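Local coordinates for protein superoxide dismutase [Ni] (Streptomyces coelicolor, PDB 1T6U) that catalyses the dismutation of superoxide to hydrogen peroxide and dioxygen at a nickel centre, working as a hollow, roughly spherical homohexamer, at residues A[41-44]-A[45-49]; A[55-58]-A[59-63]; A[107-110]-A[111-115]. The protein carries 1 engineered substitution. All coordinates share one frame; numbering follows the deposited sequence.

Interaction 1. Residues A[41-44]-A[45-49]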
loop_
_atom_site.group_PDB
_atom_site.type_symbol
_atom_site.label_atom_id
_atom_site.label_comp_id
_atom_site.label_asym_id
_atom_site.label_seq_id
_atom_site.Cartn_x
_atom_site.Cartn_y
_atom_site.Cartn_z
ATOM N N THR A 41 -1.065 -5.176 -18.468
ATOM C CA THR A 41 -2.349 -5.386 -17.830
ATOM C C THR A 41 -2.251 -5.105 -16.356
ATOM O O THR A 41 -3.131 -4.418 -15.806
ATOM C CB THR A 41 -2.848 -6.818 -18.096
ATOM O OG1 THR A 41 -2.946 -7.062 -19.508
ATOM C CG2 THR A 41 -4.232 -7.044 -17.496
ATOM N N VAL A 42 -1.206 -5.605 -15.689
ATOM C CA VAL A 42 -0.940 -5.314 -14.291
ATOM C C VAL A 42 -0.888 -3.805 -14.030
ATOM O O VAL A 42 -1.549 -3.269 -13.145
ATOM C CB VAL A 42 0.396 -5.954 -13.846
ATOM C CG1 VAL A 42 0.781 -5.450 -12.460
ATOM C CG2 VAL A 42 0.311 -7.463 -13.889
ATOM N N ILE A 43 -0.106 -3.099 -14.854
ATOM C CA ILE A 43 0.091 -1.666 -14.621
ATOM C C ILE A 43 -1.161 -0.869 -14.910
ATOM O O ILE A 43 -1.521 0.064 -14.164
ATOM C CB ILE A 43 1.317 -1.239 -15.470
ATOM C CG1 ILE A 43 2.594 -1.800 -14.815
ATOM C CG2 ILE A 43 1.396 0.235 -15.707
ATOM C CD1 ILE A 43 3.847 -1.685 -15.631
ATOM N N LYS A 44 -1.819 -1.202 -16.008
ATOM C CA LYS A 44 -3.065 -0.537 -16.367
ATOM C C LYS A 44 -4.032 -0.636 -15.203
ATOM O O LYS A 44 -4.725 0.328 -14.834
ATOM C CB LYS A 44 -3.659 -1.178 -17.634
ATOM C CG LYS A 44 -5.022 -0.601 -18.022
ATOM C CD LYS A 44 -5.388 -0.859 -19.479
ATOM C CE LYS A 44 -5.477 -2.313 -19.873
ATOM N NZ LYS A 44 -6.658 -2.919 -19.219
ATOM N N GLU A 45 -4.092 -1.817 -14.601
ATOM C CA GLU A 45 -5.040 -1.994 -13.495
ATOM C C GLU A 45 -4.717 -1.079 -12.331
ATOM O O GLU A 45 -5.605 -0.455 -11.723
ATOM C CB GLU A 45 -5.050 -3.467 -13.061
ATOM C CG GLU A 45 -6.267 -3.951 -12.299
ATOM C CD GLU A 45 -7.475 -4.209 -13.173
ATOM O OE1 GLU A 45 -7.372 -4.218 -14.409
ATOM O OE2 GLU A 45 -8.573 -4.423 -12.612
ATOM N N GLN A 46 -3.436 -0.955 -12.019
ATOM C CA GLN A 46 -2.982 -0.094 -10.926
ATOM C C GLN A 46 -3.233 1.373 -11.198
ATOM O O GLN A 46 -3.708 2.093 -10.317
ATOM C CB GLN A 46 -1.479 -0.330 -10.703
ATOM C CG GLN A 46 -1.108 -1.686 -10.159
ATOM C CD GLN A 46 0.343 -2.074 -10.219
ATOM O OE1 GLN A 46 1.147 -1.545 -10.984
ATOM N NE2 GLN A 46 0.806 -3.065 -9.473
ATOM N N ARG A 47 -2.888 1.839 -12.400
ATOM C CA ARG A 47 -3.042 3.275 -12.636
ATOM C C ARG A 47 -4.512 3.666 -12.687
ATOM O O ARG A 47 -4.882 4.728 -12.200
ATOM C CB ARG A 47 -2.280 3.694 -13.895
ATOM C CG ARG A 47 -0.857 3.257 -14.020
ATOM C CD ARG A 47 -0.025 3.191 -12.762
ATOM N NE ARG A 47 0.251 4.474 -12.140
ATOM C CZ ARG A 47 1.180 4.682 -11.217
ATOM N NH1 ARG A 47 1.964 3.707 -10.770
ATOM N NH2 ARG A 47 1.361 5.901 -10.707
ATOM N N ALA A 48 -5.339 2.773 -13.259
ATOM C CA ALA A 48 -6.779 3.024 -13.337
ATOM C C ALA A 48 -7.360 3.119 -11.927
ATOM O O ALA A 48 -8.194 3.974 -11.643
ATOM C CB ALA A 48 -7.457 1.955 -14.140
ATOM N N GLU A 49 -6.935 2.226 -11.036
ATOM C CA GLU A 49 -7.382 2.296 -9.648
ATOM C C GLU A 49 -6.996 3.606 -8.971
ATOM O O GLU A 49 -7.809 4.174 -8.256
ATOM C CB GLU A 49 -6.796 1.104 -8.864
ATOM C CG GLU A 49 -7.212 1.058 -7.393
ATOM C CD GLU A 49 -8.674 0.748 -7.162
ATOM O OE1 GLU A 49 -9.497 0.558 -8.089
ATOM O OE2 GLU A 49 -9.005 0.681 -5.942
HETATM O O HOH W 1 -5.769 -3.856 -16.683
#

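Interaction 2. Residues A[55-58]-A[59-63]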
loop_
_atom_site.group_PDB
_atom_site.type_symbol
_atom_site.label_atom_id
_atom_site.label_comp_id
_atom_site.label_asym_id
_atom_site.label_seq_id
_atom_site.Cartn_x
_atom_site.Cartn_y
_atom_site.Cartn_z
ATOM N N VAL A 55 -10.572 10.656 -8.509
ATOM C CA VAL A 55 -11.865 11.224 -8.871
ATOM C C VAL A 55 -12.797 11.161 -7.676
ATOM O O VAL A 55 -13.517 12.116 -7.405
ATOM C CB VAL A 55 -12.418 10.450 -10.068
ATOM C CG1 VAL A 55 -13.903 10.777 -10.285
ATOM C CG2 VAL A 55 -11.616 10.766 -11.327
ATOM N N SER A 56 -12.775 10.038 -6.947
ATOM C CA SER A 56 -13.651 9.906 -5.800
ATOM C C SER A 56 -13.358 10.983 -4.759
ATOM O O SER A 56 -14.254 11.584 -4.171
ATOM C CB SER A 56 -13.508 8.490 -5.218
ATOM O OG SER A 56 -14.478 8.283 -4.172
ATOM N N VAL A 57 -12.070 11.258 -4.488
ATOM C CA VAL A 57 -11.678 12.285 -3.534
ATOM C C VAL A 57 -12.161 13.664 -3.959
ATOM O O VAL A 57 -12.636 14.457 -3.144
ATOM C CB VAL A 57 -10.137 12.229 -3.373
ATOM C CG1 VAL A 57 -9.605 13.511 -2.755
ATOM C CG2 VAL A 57 -9.708 11.009 -2.541
ATOM N N LEU A 58 -12.032 14.012 -5.245
ATOM C CA LEU A 58 -12.581 15.304 -5.657
ATOM C C LEU A 58 -14.054 15.445 -5.239
ATOM O O LEU A 58 -14.483 16.494 -4.708
ATOM C CB LEU A 58 -12.464 15.475 -7.167
ATOM C CG LEU A 58 -11.079 15.700 -7.762
ATOM C CD1 LEU A 58 -11.087 15.603 -9.272
ATOM C CD2 LEU A 58 -10.481 17.041 -7.355
ATOM N N TRP A 59 -14.780 14.361 -5.524
ATOM C CA TRP A 59 -16.234 14.305 -5.337
ATOM C C TRP A 59 -16.625 14.396 -3.862
ATOM O O TRP A 59 -17.523 15.159 -3.457
ATOM C CB TRP A 59 -16.817 13.039 -5.930
ATOM C CG TRP A 59 -18.289 12.870 -5.805
ATOM C CD1 TRP A 59 -19.241 13.723 -6.327
ATOM C CD2 TRP A 59 -18.987 11.823 -5.135
ATOM N NE1 TRP A 59 -20.479 13.238 -6.011
ATOM C CE2 TRP A 59 -20.360 12.072 -5.279
ATOM C CE3 TRP A 59 -18.600 10.679 -4.424
ATOM C CZ2 TRP A 59 -21.321 11.221 -4.730
ATOM C CZ3 TRP A 59 -19.553 9.840 -3.885
ATOM C CH2 TRP A 59 -20.928 10.113 -4.043
ATOM N N SER A 60 -15.928 13.581 -3.042
ATOM C CA SER A 60 -16.319 13.553 -1.632
ATOM C C SER A 60 -15.715 14.682 -0.820
ATOM O O SER A 60 -16.275 15.182 0.149
ATOM C CB SER A 60 -15.923 12.241 -0.943
ATOM O OG SER A 60 -14.501 12.033 -0.995
ATOM N N ASP A 61 -14.498 15.097 -1.172
ATOM C CA ASP A 61 -13.752 15.987 -0.281
ATOM C C ASP A 61 -13.672 17.415 -0.795
ATOM O O ASP A 61 -13.772 18.311 0.023
ATOM C CB ASP A 61 -12.346 15.409 -0.087
ATOM C CG ASP A 61 -12.267 14.085 0.648
ATOM O OD1 ASP A 61 -13.278 13.428 0.921
ATOM O OD2 ASP A 61 -11.117 13.670 0.957
ATOM N N TYR A 62 -13.498 17.617 -2.084
ATOM C CA TYR A 62 -13.462 18.988 -2.623
ATOM C C TYR A 62 -14.851 19.536 -2.830
ATOM O O TYR A 62 -15.229 20.631 -2.339
ATOM C CB TYR A 62 -12.641 19.054 -3.942
ATOM C CG TYR A 62 -12.816 20.471 -4.482
ATOM C CD1 TYR A 62 -12.083 21.528 -3.979
ATOM C CD2 TYR A 62 -13.708 20.741 -5.496
ATOM C CE1 TYR A 62 -12.226 22.822 -4.451
ATOM C CE2 TYR A 62 -13.879 22.041 -5.971
ATOM C CZ TYR A 62 -13.131 23.087 -5.455
ATOM O OH TYR A 62 -13.263 24.380 -5.907
ATOM N N PHE A 63 -15.700 18.833 -3.572
ATOM C CA PHE A 63 -17.028 19.370 -3.919
ATOM C C PHE A 63 -17.953 19.348 -2.711
ATOM O O PHE A 63 -17.922 18.428 -1.888
ATOM C CB PHE A 63 -17.600 18.588 -5.104
ATOM C CG PHE A 63 -16.930 18.909 -6.449
ATOM C CD1 PHE A 63 -16.230 17.949 -7.182
ATOM C CD2 PHE A 63 -17.022 20.195 -6.979
ATOM C CE1 PHE A 63 -15.646 18.202 -8.413
ATOM C CE2 PHE A 63 -16.456 20.450 -8.194
ATOM C CZ PHE A 63 -15.782 19.478 -8.894
HETATM O O HOH W 2 -13.869 9.372 -1.751
#

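Interaction 3. Residues A[107-110]-A[111-115]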
loop_
_atom_site.group_PDB
_atom_site.type_symbol
_atom_site.label_atom_id
_atom_site.label_comp_id
_atom_site.label_asym_id
_atom_site.label_seq_id
_atom_site.Cartn_x
_atom_site.Cartn_y
_atom_site.Cartn_z
ATOM N N ILE A 107 -15.312 16.989 -15.492
ATOM C CA ILE A 107 -15.135 17.294 -14.093
ATOM C C ILE A 107 -14.140 18.435 -13.944
ATOM O O ILE A 107 -14.352 19.345 -13.124
ATOM C CB ILE A 107 -14.692 16.077 -13.248
ATOM C CG1 ILE A 107 -15.681 14.906 -13.221
ATOM C CG2 ILE A 107 -14.375 16.552 -11.828
ATOM C CD1 ILE A 107 -15.152 13.646 -12.583
ATOM N N ASP A 108 -13.081 18.451 -14.711
ATOM C CA ASP A 108 -12.069 19.508 -14.623
ATOM C C ASP A 108 -12.676 20.851 -14.972
ATOM O O ASP A 108 -12.415 21.856 -14.326
ATOM C CB ASP A 108 -10.891 19.146 -15.529
ATOM C CG ASP A 108 -9.796 20.179 -15.538
ATOM O OD1 ASP A 108 -8.898 20.041 -14.701
ATOM O OD2 ASP A 108 -9.923 21.088 -16.393
ATOM N N LYS A 109 -13.547 20.885 -15.963
ATOM C CA LYS A 109 -14.161 22.149 -16.367
ATOM C C LYS A 109 -14.974 22.737 -15.203
ATOM O O LYS A 109 -14.905 23.919 -14.866
ATOM C CB LYS A 109 -15.018 21.942 -17.603
ATOM C CG LYS A 109 -15.728 23.223 -18.082
ATOM C CD LYS A 109 -16.677 22.943 -19.265
ATOM C CE LYS A 109 -17.465 24.164 -19.713
ATOM N NZ LYS A 109 -18.492 23.902 -20.796
ATOM N N ILE A 110 -15.767 21.910 -14.541
ATOM C CA ILE A 110 -16.567 22.316 -13.358
ATOM C C ILE A 110 -15.669 22.729 -12.197
ATOM O O ILE A 110 -15.819 23.792 -11.589
ATOM C CB ILE A 110 -17.547 21.184 -13.014
ATOM C CG1 ILE A 110 -18.585 20.973 -14.148
ATOM C CG2 ILE A 110 -18.224 21.367 -11.681
ATOM C CD1 ILE A 110 -19.514 19.811 -13.911
ATOM N N PHE A 111 -14.667 21.867 -11.900
ATOM C CA PHE A 111 -13.688 22.188 -10.868
ATOM C C PHE A 111 -13.179 23.623 -11.006
ATOM O O PHE A 111 -13.226 24.453 -10.091
ATOM C CB PHE A 111 -12.568 21.152 -10.896
ATOM C CG PHE A 111 -11.492 21.445 -9.859
ATOM C CD1 PHE A 111 -11.606 20.990 -8.567
ATOM C CD2 PHE A 111 -10.368 22.216 -10.160
ATOM C CE1 PHE A 111 -10.623 21.276 -7.620
ATOM C CE2 PHE A 111 -9.374 22.472 -9.233
ATOM C CZ PHE A 111 -9.510 22.022 -7.932
ATOM N N TRP A 112 -12.634 23.942 -12.182
ATOM C CA TRP A 112 -12.014 25.288 -12.338
ATOM C C TRP A 112 -13.080 26.359 -12.309
ATOM O O TRP A 112 -12.772 27.442 -11.815
ATOM C CB TRP A 112 -11.080 25.345 -13.558
ATOM C CG TRP A 112 -9.856 24.506 -13.270
ATOM C CD1 TRP A 112 -9.529 23.276 -13.826
ATOM C CD2 TRP A 112 -8.830 24.845 -12.352
ATOM N NE1 TRP A 112 -8.355 22.856 -13.285
ATOM C CE2 TRP A 112 -7.899 23.789 -12.388
ATOM C CE3 TRP A 112 -8.590 25.926 -11.502
ATOM C CZ2 TRP A 112 -6.739 23.782 -11.602
ATOM C CZ3 TRP A 112 -7.452 25.910 -10.738
ATOM C CH2 TRP A 112 -6.536 24.853 -10.788
ATOM N N GLU A 113 -14.288 26.121 -12.770
ATOM C CA GLU A 113 -15.336 27.160 -12.570
ATOM C C GLU A 113 -15.543 27.451 -11.088
ATOM O O GLU A 113 -15.649 28.573 -10.602
ATOM C CB GLU A 113 -16.654 26.717 -13.206
ATOM C CG GLU A 113 -16.585 26.762 -14.708
ATOM C CD GLU A 113 -17.832 26.333 -15.459
ATOM O OE1 GLU A 113 -18.866 26.045 -14.831
ATOM O OE2 GLU A 113 -17.791 26.299 -16.712
ATOM N N THR A 114 -15.575 26.356 -10.290
ATOM C CA THR A 114 -15.761 26.559 -8.848
ATOM C C THR A 114 -14.559 27.220 -8.148
ATOM O O THR A 114 -14.734 27.697 -7.024
ATOM C CB THR A 114 -16.118 25.257 -8.101
ATOM O OG1 THR A 114 -14.970 24.395 -8.087
ATOM C CG2 THR A 114 -17.242 24.510 -8.777
ATOM N N LYS A 115 -13.372 27.312 -8.711
ATOM C CA LYS A 115 -12.205 27.947 -8.157
ATOM C C LYS A 115 -12.173 29.464 -8.438
ATOM O O LYS A 115 -11.374 30.159 -7.858
ATOM C CB LYS A 115 -10.971 27.310 -8.786
ATOM C CG LYS A 115 -10.732 25.920 -8.276
ATOM C CD LYS A 115 -10.118 25.882 -6.873
ATOM C CE LYS A 115 -8.624 26.139 -6.926
ATOM N NZ LYS A 115 -8.021 26.150 -5.553
#

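Interaction 1. Residues A[41-44]-A[45-49]
With CG1 anti to the backbone N (chi1 170°), Val42 lies alongside Gln46, whose CG instead stands beside its own backbone N (chi1 -68°); the two point the same way, and Val42 CG1 meets Gln46 NE2 at 3.8 Å. One residue on, Ile43 and Arg47 are also side by side, with Ile43 CG2 4.1 Å from Arg47 CG. The guanidinium group leads away from this contact to a salt bridge with Glu17. These are i to i+4 pairs on the long helix 34-62 of the four-helix bundle, whose backbone bonds run from Glu45 N to Thr41 O through Ala48 N to Lys44 O; the straightest joins Arg47 N to Ile43 O at 2.9 Å. On another flank a water accepts from Lys44 NZ (2.8 Å) and lies 2.8 Å from both Thr41 O and Glu45 OE1, bridging two charged atoms, Lys44 NZ and Glu45 OE1, that stay 5.0 Å apart. Each charge has a further partner: Lys44 NZ bonds Ser91 O and His35 of a second subunit, and Glu45 forms a salt bridge with Arg39 of that subunit. Ile43 packs on the nickel ligand Cys2 of a third subunit.

Interaction 2. Residues A[55-58]-A[59-63]
Trp59 N to Val55 O, Ser60 N to Ser56 O and Asp61 N to Val57 O are ordinary i to i+4 bonds near the C-terminal end of helix 34-62. Then the turn widens from alpha to pi spacing. Phe63 N reaches back five residues to Leu58 O, 2.9 Å away and almost straight (163° at the hydrogen), while Tyr62 N makes only weak bonds, to Val57 O at 3.4 Å and to Leu58 O at 3.0 Å. Leu58 O thus takes one good bond, from Phe63 N, and a weak one from Tyr62 N, and Phe63 is the first residue to leave helical backbone angles.

Among the side chains, Phe63 leans back over the last turn, bringing its CE1 4.4 Å from Leu58 CB. Tyr62 CD2 lies 3.6 Å above one face of the Phe63 ring, offset toward that ring's rim. Ser60 OG sits between its backbone N and carbonyl carbon (chi1 60°), from where it donates to Asp61 OD1 at 2.7 Å, meeting that oxygen from above the carboxylate plane. It also accepts from a water that is hydrogen-bonded to Ser56 OG. The Val57 and Asp61 side chains cross, with Val57 CG1 4.0 Å from Asp61 OD2, and the Val57 side chain lies about 5 Å from that of the nickel ligand His1.

Asp61 OD1 forms a salt bridge with Lys52 of the fourth subunit, and Ser56 OG bonds its own counterpart there, so this helix end belongs to a subunit interface. Within the chain, Trp59 NE1 bonds His75 ND1, Val55 and Trp59 pack on Val78 of helix 74-89, and Phe63 is set against Ile107 and Ile110 of helix 94-115.

Interaction 3. Residues A[107-110]-A[111-115]
Asp108 and Trp112, one helical turn apart, make a polar side-chain contact within residues 107-115: Trp112 NE1 donates to Asp108 OD1 at 3.2 Å. The bond is weak, bent to 126° at the hydrogen. Asp108 CG is anti to its backbone N (chi1 179°), while Trp112 CG stands beside its own, which brings the carboxylate to the pyrrole edge of the indole. The carboxylate carbon lies in the ring plane, yet the two planes are 61° apart, and Asp108 OD2 also approaches Trp112 CD1, at 3.4 Å.

The oppositely charged Lys109 and Glu113 meet without a salt bridge. Lys109 NZ and Glu113 OE2 remain 4.8 Å apart, and the closest approach of the side chains is Lys109 CE to Glu113 OE2 at 3.7 Å. Opposite charges at i and i+4 may still attract weakly; Glu113 OE1 bonds Tyr71 OH.

Regular alpha-helical bonds carry the backbone of helix 94-115, the last helix of the chain and part of the four-helix bundle, from Phe111 N to Ile107 O (2.8 Å) through Thr114 N to Ile110 O. Near its C-terminal end Thr114 OG1 turns back and donates to Phe111 O at 2.7 Å, adding a side-chain bond to a carbonyl of the preceding turn.

In the apolar packing, Phe111 CD2 lies 3.6 Å above the centre of the Trp112 ring, within residues 111-115, and Ile107 and Ile110 face Leu77 of helix 74-89.

The three contacts follow one another along the chain. Interactions 1 and 2 share helix 34-62, with centres about 21 Å apart and no touch between them; interaction 3 lies on helix 94-115, its centre about 26 Å from that of interaction 1 and on the opposite side of the chain's centre. Interactions 2 and 3, centres about 12 Å apart, do touch: Tyr62 OH is 2.8 Å from Thr114 OG1, a probable hydrogen bond, and Tyr62 CE2 packs on Phe111 CD1, joining the two helices near their C-terminal ends. Both interactions on helix 34-62 face other subunits of the hexamer and lie near nickel ions, whereas no other chain of the assembly touches interaction 3.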